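PDB 4IGB: LPXTG cell wall surface protein from Streptococcus gordonii, which probably acts as a surface adhesin, linked to the peptidoglycan through its C-terminal LPXTG motif and presenting N-terminal domains such as the two in this chain. Local coordinates for residues 350-364 / 371-383. Residues are numbered along the deposited sequence; the frame is centred on the assembly and turned at random.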
# COMPACT_ATOMS: atom_id res chain seq x y z
N VAL B 350 -4.42 29.91 -12.08
CA VAL B 350 -3.81 29.09 -11.04
C VAL B 350 -3.09 30.00 -10.06
O VAL B 350 -2.28 30.82 -10.47
CB VAL B 350 -2.78 28.12 -11.65
CG1 VAL B 350 -2.24 27.18 -10.59
CG2 VAL B 350 -3.40 27.34 -12.84
N GLU B 351 -3.39 29.86 -8.77
CA GLU B 351 -2.78 30.69 -7.74
C GLU B 351 -2.22 29.80 -6.65
O GLU B 351 -2.73 28.71 -6.40
CB GLU B 351 -3.82 31.59 -7.07
CG GLU B 351 -4.59 32.51 -8.01
CD GLU B 351 -5.77 33.16 -7.33
OE1 GLU B 351 -6.74 32.45 -7.00
OE2 GLU B 351 -5.74 34.39 -7.13
N SER B 352 -1.18 30.28 -5.98
CA SER B 352 -0.64 29.61 -4.80
C SER B 352 0.14 30.62 -3.96
O SER B 352 0.96 31.37 -4.48
CB SER B 352 0.27 28.46 -5.20
OG SER B 352 0.65 27.71 -4.06
N GLY B 353 -0.13 30.63 -2.66
CA GLY B 353 0.60 31.51 -1.76
C GLY B 353 0.43 32.97 -2.12
O GLY B 353 1.38 33.74 -2.02
N GLY B 354 -0.77 33.35 -2.56
CA GLY B 354 -1.06 34.73 -2.87
C GLY B 354 -0.47 35.23 -4.18
O GLY B 354 -0.62 36.40 -4.53
N VAL B 355 0.19 34.34 -4.91
CA VAL B 355 0.73 34.67 -6.22
C VAL B 355 -0.06 34.00 -7.34
O VAL B 355 -0.38 32.81 -7.25
CB VAL B 355 2.19 34.21 -6.33
CG1 VAL B 355 2.68 34.36 -7.75
CG2 VAL B 355 3.05 35.00 -5.36
N THR B 356 -0.37 34.76 -8.38
CA THR B 356 -0.99 34.21 -9.59
C THR B 356 0.10 33.53 -10.40
O THR B 356 1.06 34.17 -10.82
CB THR B 356 -1.67 35.30 -10.43
OG1 THR B 356 -2.65 35.96 -9.62
CG2 THR B 356 -2.35 34.71 -11.65
N LEU B 357 -0.04 32.23 -10.60
CA LEU B 357 0.95 31.46 -11.34
C LEU B 357 0.86 31.74 -12.83
O LEU B 357 -0.19 32.15 -13.33
CB LEU B 357 0.78 29.96 -11.06
CG LEU B 357 0.99 29.53 -9.61
CD1 LEU B 357 1.19 28.02 -9.51
CD2 LEU B 357 2.17 30.27 -8.99
N GLN B 358 1.96 31.54 -13.54
CA GLN B 358 2.02 31.86 -14.96
C GLN B 358 2.03 30.61 -15.84
O GLN B 358 2.81 29.69 -15.62
CB GLN B 358 3.26 32.70 -15.27
CG GLN B 358 3.37 33.97 -14.44
CD GLN B 358 4.80 34.47 -14.32
OE1 GLN B 358 5.36 34.56 -13.23
NE2 GLN B 358 5.41 34.80 -15.46
N GLU B 359 1.15 30.59 -16.83
CA GLU B 359 1.12 29.51 -17.81
C GLU B 359 2.44 29.49 -18.56
O GLU B 359 2.99 30.55 -18.87
CB GLU B 359 -0.05 29.68 -18.77
CG GLU B 359 -0.25 28.51 -19.72
CD GLU B 359 -1.48 28.67 -20.59
OE1 GLU B 359 -2.23 29.65 -20.39
OE2 GLU B 359 -1.71 27.81 -21.47
N GLY B 360 2.95 28.30 -18.85
CA GLY B 360 4.26 28.17 -19.47
C GLY B 360 5.37 28.04 -18.43
O GLY B 360 6.12 27.06 -18.42
N ARG B 361 5.46 29.01 -17.53
CA ARG B 361 6.47 28.96 -16.47
C ARG B 361 6.15 27.97 -15.35
O ARG B 361 6.97 27.13 -14.98
CB ARG B 361 6.69 30.35 -15.84
CG ARG B 361 7.70 30.35 -14.68
CD ARG B 361 7.62 31.63 -13.87
NE ARG B 361 8.69 31.72 -12.87
CZ ARG B 361 8.92 32.78 -12.10
NH1 ARG B 361 8.18 33.87 -12.22
NH2 ARG B 361 9.91 32.76 -11.21
N ASP B 362 4.95 28.10 -14.78
CA ASP B 362 4.58 27.36 -13.58
C ASP B 362 3.72 26.14 -13.90
O ASP B 362 3.80 25.12 -13.21
CB ASP B 362 3.83 28.27 -12.61
CG ASP B 362 4.67 29.43 -12.12
OD1 ASP B 362 5.82 29.18 -11.70
OD2 ASP B 362 4.18 30.58 -12.16
N TYR B 363 2.90 26.26 -14.93
CA TYR B 363 2.02 25.17 -15.31
C TYR B 363 1.74 25.20 -16.80
O TYR B 363 1.99 26.21 -17.48
CB TYR B 363 0.71 25.26 -14.53
CG TYR B 363 -0.14 26.46 -14.88
CD1 TYR B 363 -1.10 26.39 -15.89
CD2 TYR B 363 0.01 27.66 -14.20
CE1 TYR B 363 -1.89 27.49 -16.21
CE2 TYR B 363 -0.77 28.76 -14.51
CZ TYR B 363 -1.71 28.68 -15.51
OH TYR B 363 -2.48 29.78 -15.80
N THR B 364 1.23 24.08 -17.31
CA THR B 364 0.72 24.02 -18.68
C THR B 364 -0.69 23.47 -18.66
O THR B 364 -1.11 22.83 -17.69
CB THR B 364 1.57 23.11 -19.58
OG1 THR B 364 1.56 21.78 -19.04
CG2 THR B 364 2.99 23.62 -19.66
N THR B 371 -12.30 17.49 -21.31
CA THR B 371 -11.29 17.33 -20.27
C THR B 371 -10.22 18.41 -20.32
O THR B 371 -9.62 18.64 -21.36
CB THR B 371 -10.61 15.96 -20.34
OG1 THR B 371 -11.59 14.95 -20.14
CG2 THR B 371 -9.52 15.84 -19.28
N VAL B 372 -9.97 19.06 -19.18
CA VAL B 372 -8.91 20.06 -19.10
C VAL B 372 -7.93 19.72 -17.99
O VAL B 372 -8.31 19.56 -16.83
CB VAL B 372 -9.48 21.47 -18.87
CG1 VAL B 372 -8.33 22.46 -18.62
CG2 VAL B 372 -10.31 21.89 -20.06
N THR B 373 -6.66 19.59 -18.36
CA THR B 373 -5.65 19.10 -17.43
C THR B 373 -4.57 20.14 -17.17
O THR B 373 -3.96 20.66 -18.10
CB THR B 373 -5.00 17.81 -17.93
OG1 THR B 373 -5.99 16.78 -18.01
CG2 THR B 373 -3.87 17.35 -17.00
N VAL B 374 -4.36 20.46 -15.90
CA VAL B 374 -3.27 21.35 -15.53
C VAL B 374 -2.10 20.54 -15.02
O VAL B 374 -2.25 19.69 -14.14
CB VAL B 374 -3.71 22.36 -14.46
CG1 VAL B 374 -2.49 23.15 -13.96
CG2 VAL B 374 -4.78 23.27 -15.01
N LYS B 375 -0.92 20.80 -15.57
CA LYS B 375 0.30 20.09 -15.19
C LYS B 375 1.30 21.11 -14.69
O LYS B 375 1.68 22.02 -15.42
CB LYS B 375 0.90 19.36 -16.40
CG LYS B 375 -0.10 18.49 -17.16
CD LYS B 375 0.57 17.76 -18.33
CE LYS B 375 -0.46 17.00 -19.16
NZ LYS B 375 0.18 15.96 -20.02
N MET B 376 1.73 20.95 -13.43
CA MET B 376 2.76 21.82 -12.89
C MET B 376 4.05 21.47 -13.60
O MET B 376 4.27 20.31 -13.91
CB MET B 376 2.90 21.63 -11.37
CG MET B 376 1.58 21.65 -10.63
SD MET B 376 0.54 23.08 -11.07
CE MET B 376 1.51 24.46 -10.45
N THR B 377 4.87 22.47 -13.90
CA THR B 377 6.13 22.24 -14.59
C THR B 377 7.20 21.68 -13.65
O THR B 377 7.10 21.81 -12.42
CB THR B 377 6.70 23.54 -15.17
OG1 THR B 377 6.91 24.46 -14.09
CG2 THR B 377 5.75 24.15 -16.18
N PRO B 378 8.24 21.07 -14.24
CA PRO B 378 9.40 20.62 -13.45
C PRO B 378 9.98 21.75 -12.60
O PRO B 378 10.30 21.53 -11.43
CB PRO B 378 10.39 20.18 -14.53
CG PRO B 378 9.50 19.74 -15.68
CD PRO B 378 8.33 20.68 -15.65
N GLU B 379 10.07 22.96 -13.17
CA GLU B 379 10.58 24.12 -12.43
C GLU B 379 9.73 24.39 -11.18
O GLU B 379 10.27 24.68 -10.12
CB GLU B 379 10.65 25.38 -13.31
CG GLU B 379 11.00 26.68 -12.55
CD GLU B 379 10.64 27.98 -13.31
OE1 GLU B 379 10.91 28.06 -14.53
OE2 GLU B 379 10.09 28.92 -12.67
N TYR B 380 8.41 24.29 -11.31
CA TYR B 380 7.56 24.54 -10.16
C TYR B 380 7.79 23.48 -9.10
O TYR B 380 7.90 23.79 -7.92
CB TYR B 380 6.07 24.61 -10.53
CG TYR B 380 5.22 25.04 -9.35
CD1 TYR B 380 4.93 26.38 -9.12
CD2 TYR B 380 4.74 24.11 -8.43
CE1 TYR B 380 4.18 26.78 -8.03
CE2 TYR B 380 3.99 24.50 -7.34
CZ TYR B 380 3.71 25.84 -7.15
OH TYR B 380 2.96 26.24 -6.06
N LEU B 381 7.87 22.23 -9.53
CA LEU B 381 8.15 21.12 -8.62
C LEU B 381 9.48 21.29 -7.91
O LEU B 381 9.60 21.01 -6.72
CB LEU B 381 8.13 19.77 -9.37
CG LEU B 381 6.77 19.29 -9.91
CD1 LEU B 381 6.90 17.92 -10.58
CD2 LEU B 381 5.74 19.24 -8.80
N LYS B 382 10.49 21.74 -8.65
CA LYS B 382 11.84 21.89 -8.11
C LYS B 382 11.89 22.91 -6.98
O LYS B 382 12.68 22.79 -6.05
CB LYS B 382 12.80 22.31 -9.24
CG LYS B 382 14.25 22.45 -8.85
CD LYS B 382 15.11 22.89 -10.05
CE LYS B 382 16.59 23.08 -9.67
NZ LYS B 382 16.84 24.23 -8.74
N GLY B 383 11.03 23.92 -7.07
CA GLY B 383 10.98 24.98 -6.08
C GLY B 383 10.45 24.51 -4.74
O GLY B 383 10.58 25.20 -3.74
O HOH W 1 8.08 27.75 -11.21
O HOH W 2 3.74 21.11 -17.61
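T364 and K375 form an antiparallel hydrogen-bonded pair, T364 N to K375 O (2.8 Å) and K375 N to T364 O, beside the non-hydrogen-bonded pair of Y363 and M376; beyond the last strand pair, T377 N bonds D362 O from above the carbonyl plane. T377 is the N-cap of helix 378-382. Threonine suits the place because one hydroxyl does two jobs: with chi1 at 60°, OG1 sits between its own N and carbonyl carbon, accepts from Y380 N and donates to R361 O (2.8 Å). The extended R361 brings NE to E379 OE2 at 3.1 Å, a salt bridge lying in the guanidinium plane and using the syn lone pair of the carboxylate. A water donating to both D362 OD1 and E379 OE2 probably eases the nearness of these two acids. D362 also receives Q358 N on OD2, which fixes its carboxylate while OD1 meets the edge of the Y380 ring. The Y380 ring lies against L357, whose CD1 touches CE1 (3.6 Å). The bent M376 chain lays CE over the centre of one face of that ring and also against L357 CD1 (3.7 Å). On the same side of the sheet as M376, Y363 packs CB on V374 CG1 (3.9 Å), while V350 CG2 covers one face of its ring.

Within the N2 domain, of the adhesin clan, the contact packs the loop leading into the hairpin of strands 363-368 and 371-376 against the short helix that leaves it. Strand 333-338 pairs with the other edge of 371-376, I389 meets V350, M376 and Y380, I391 meets V374, and L348 packs on Y363 and V374.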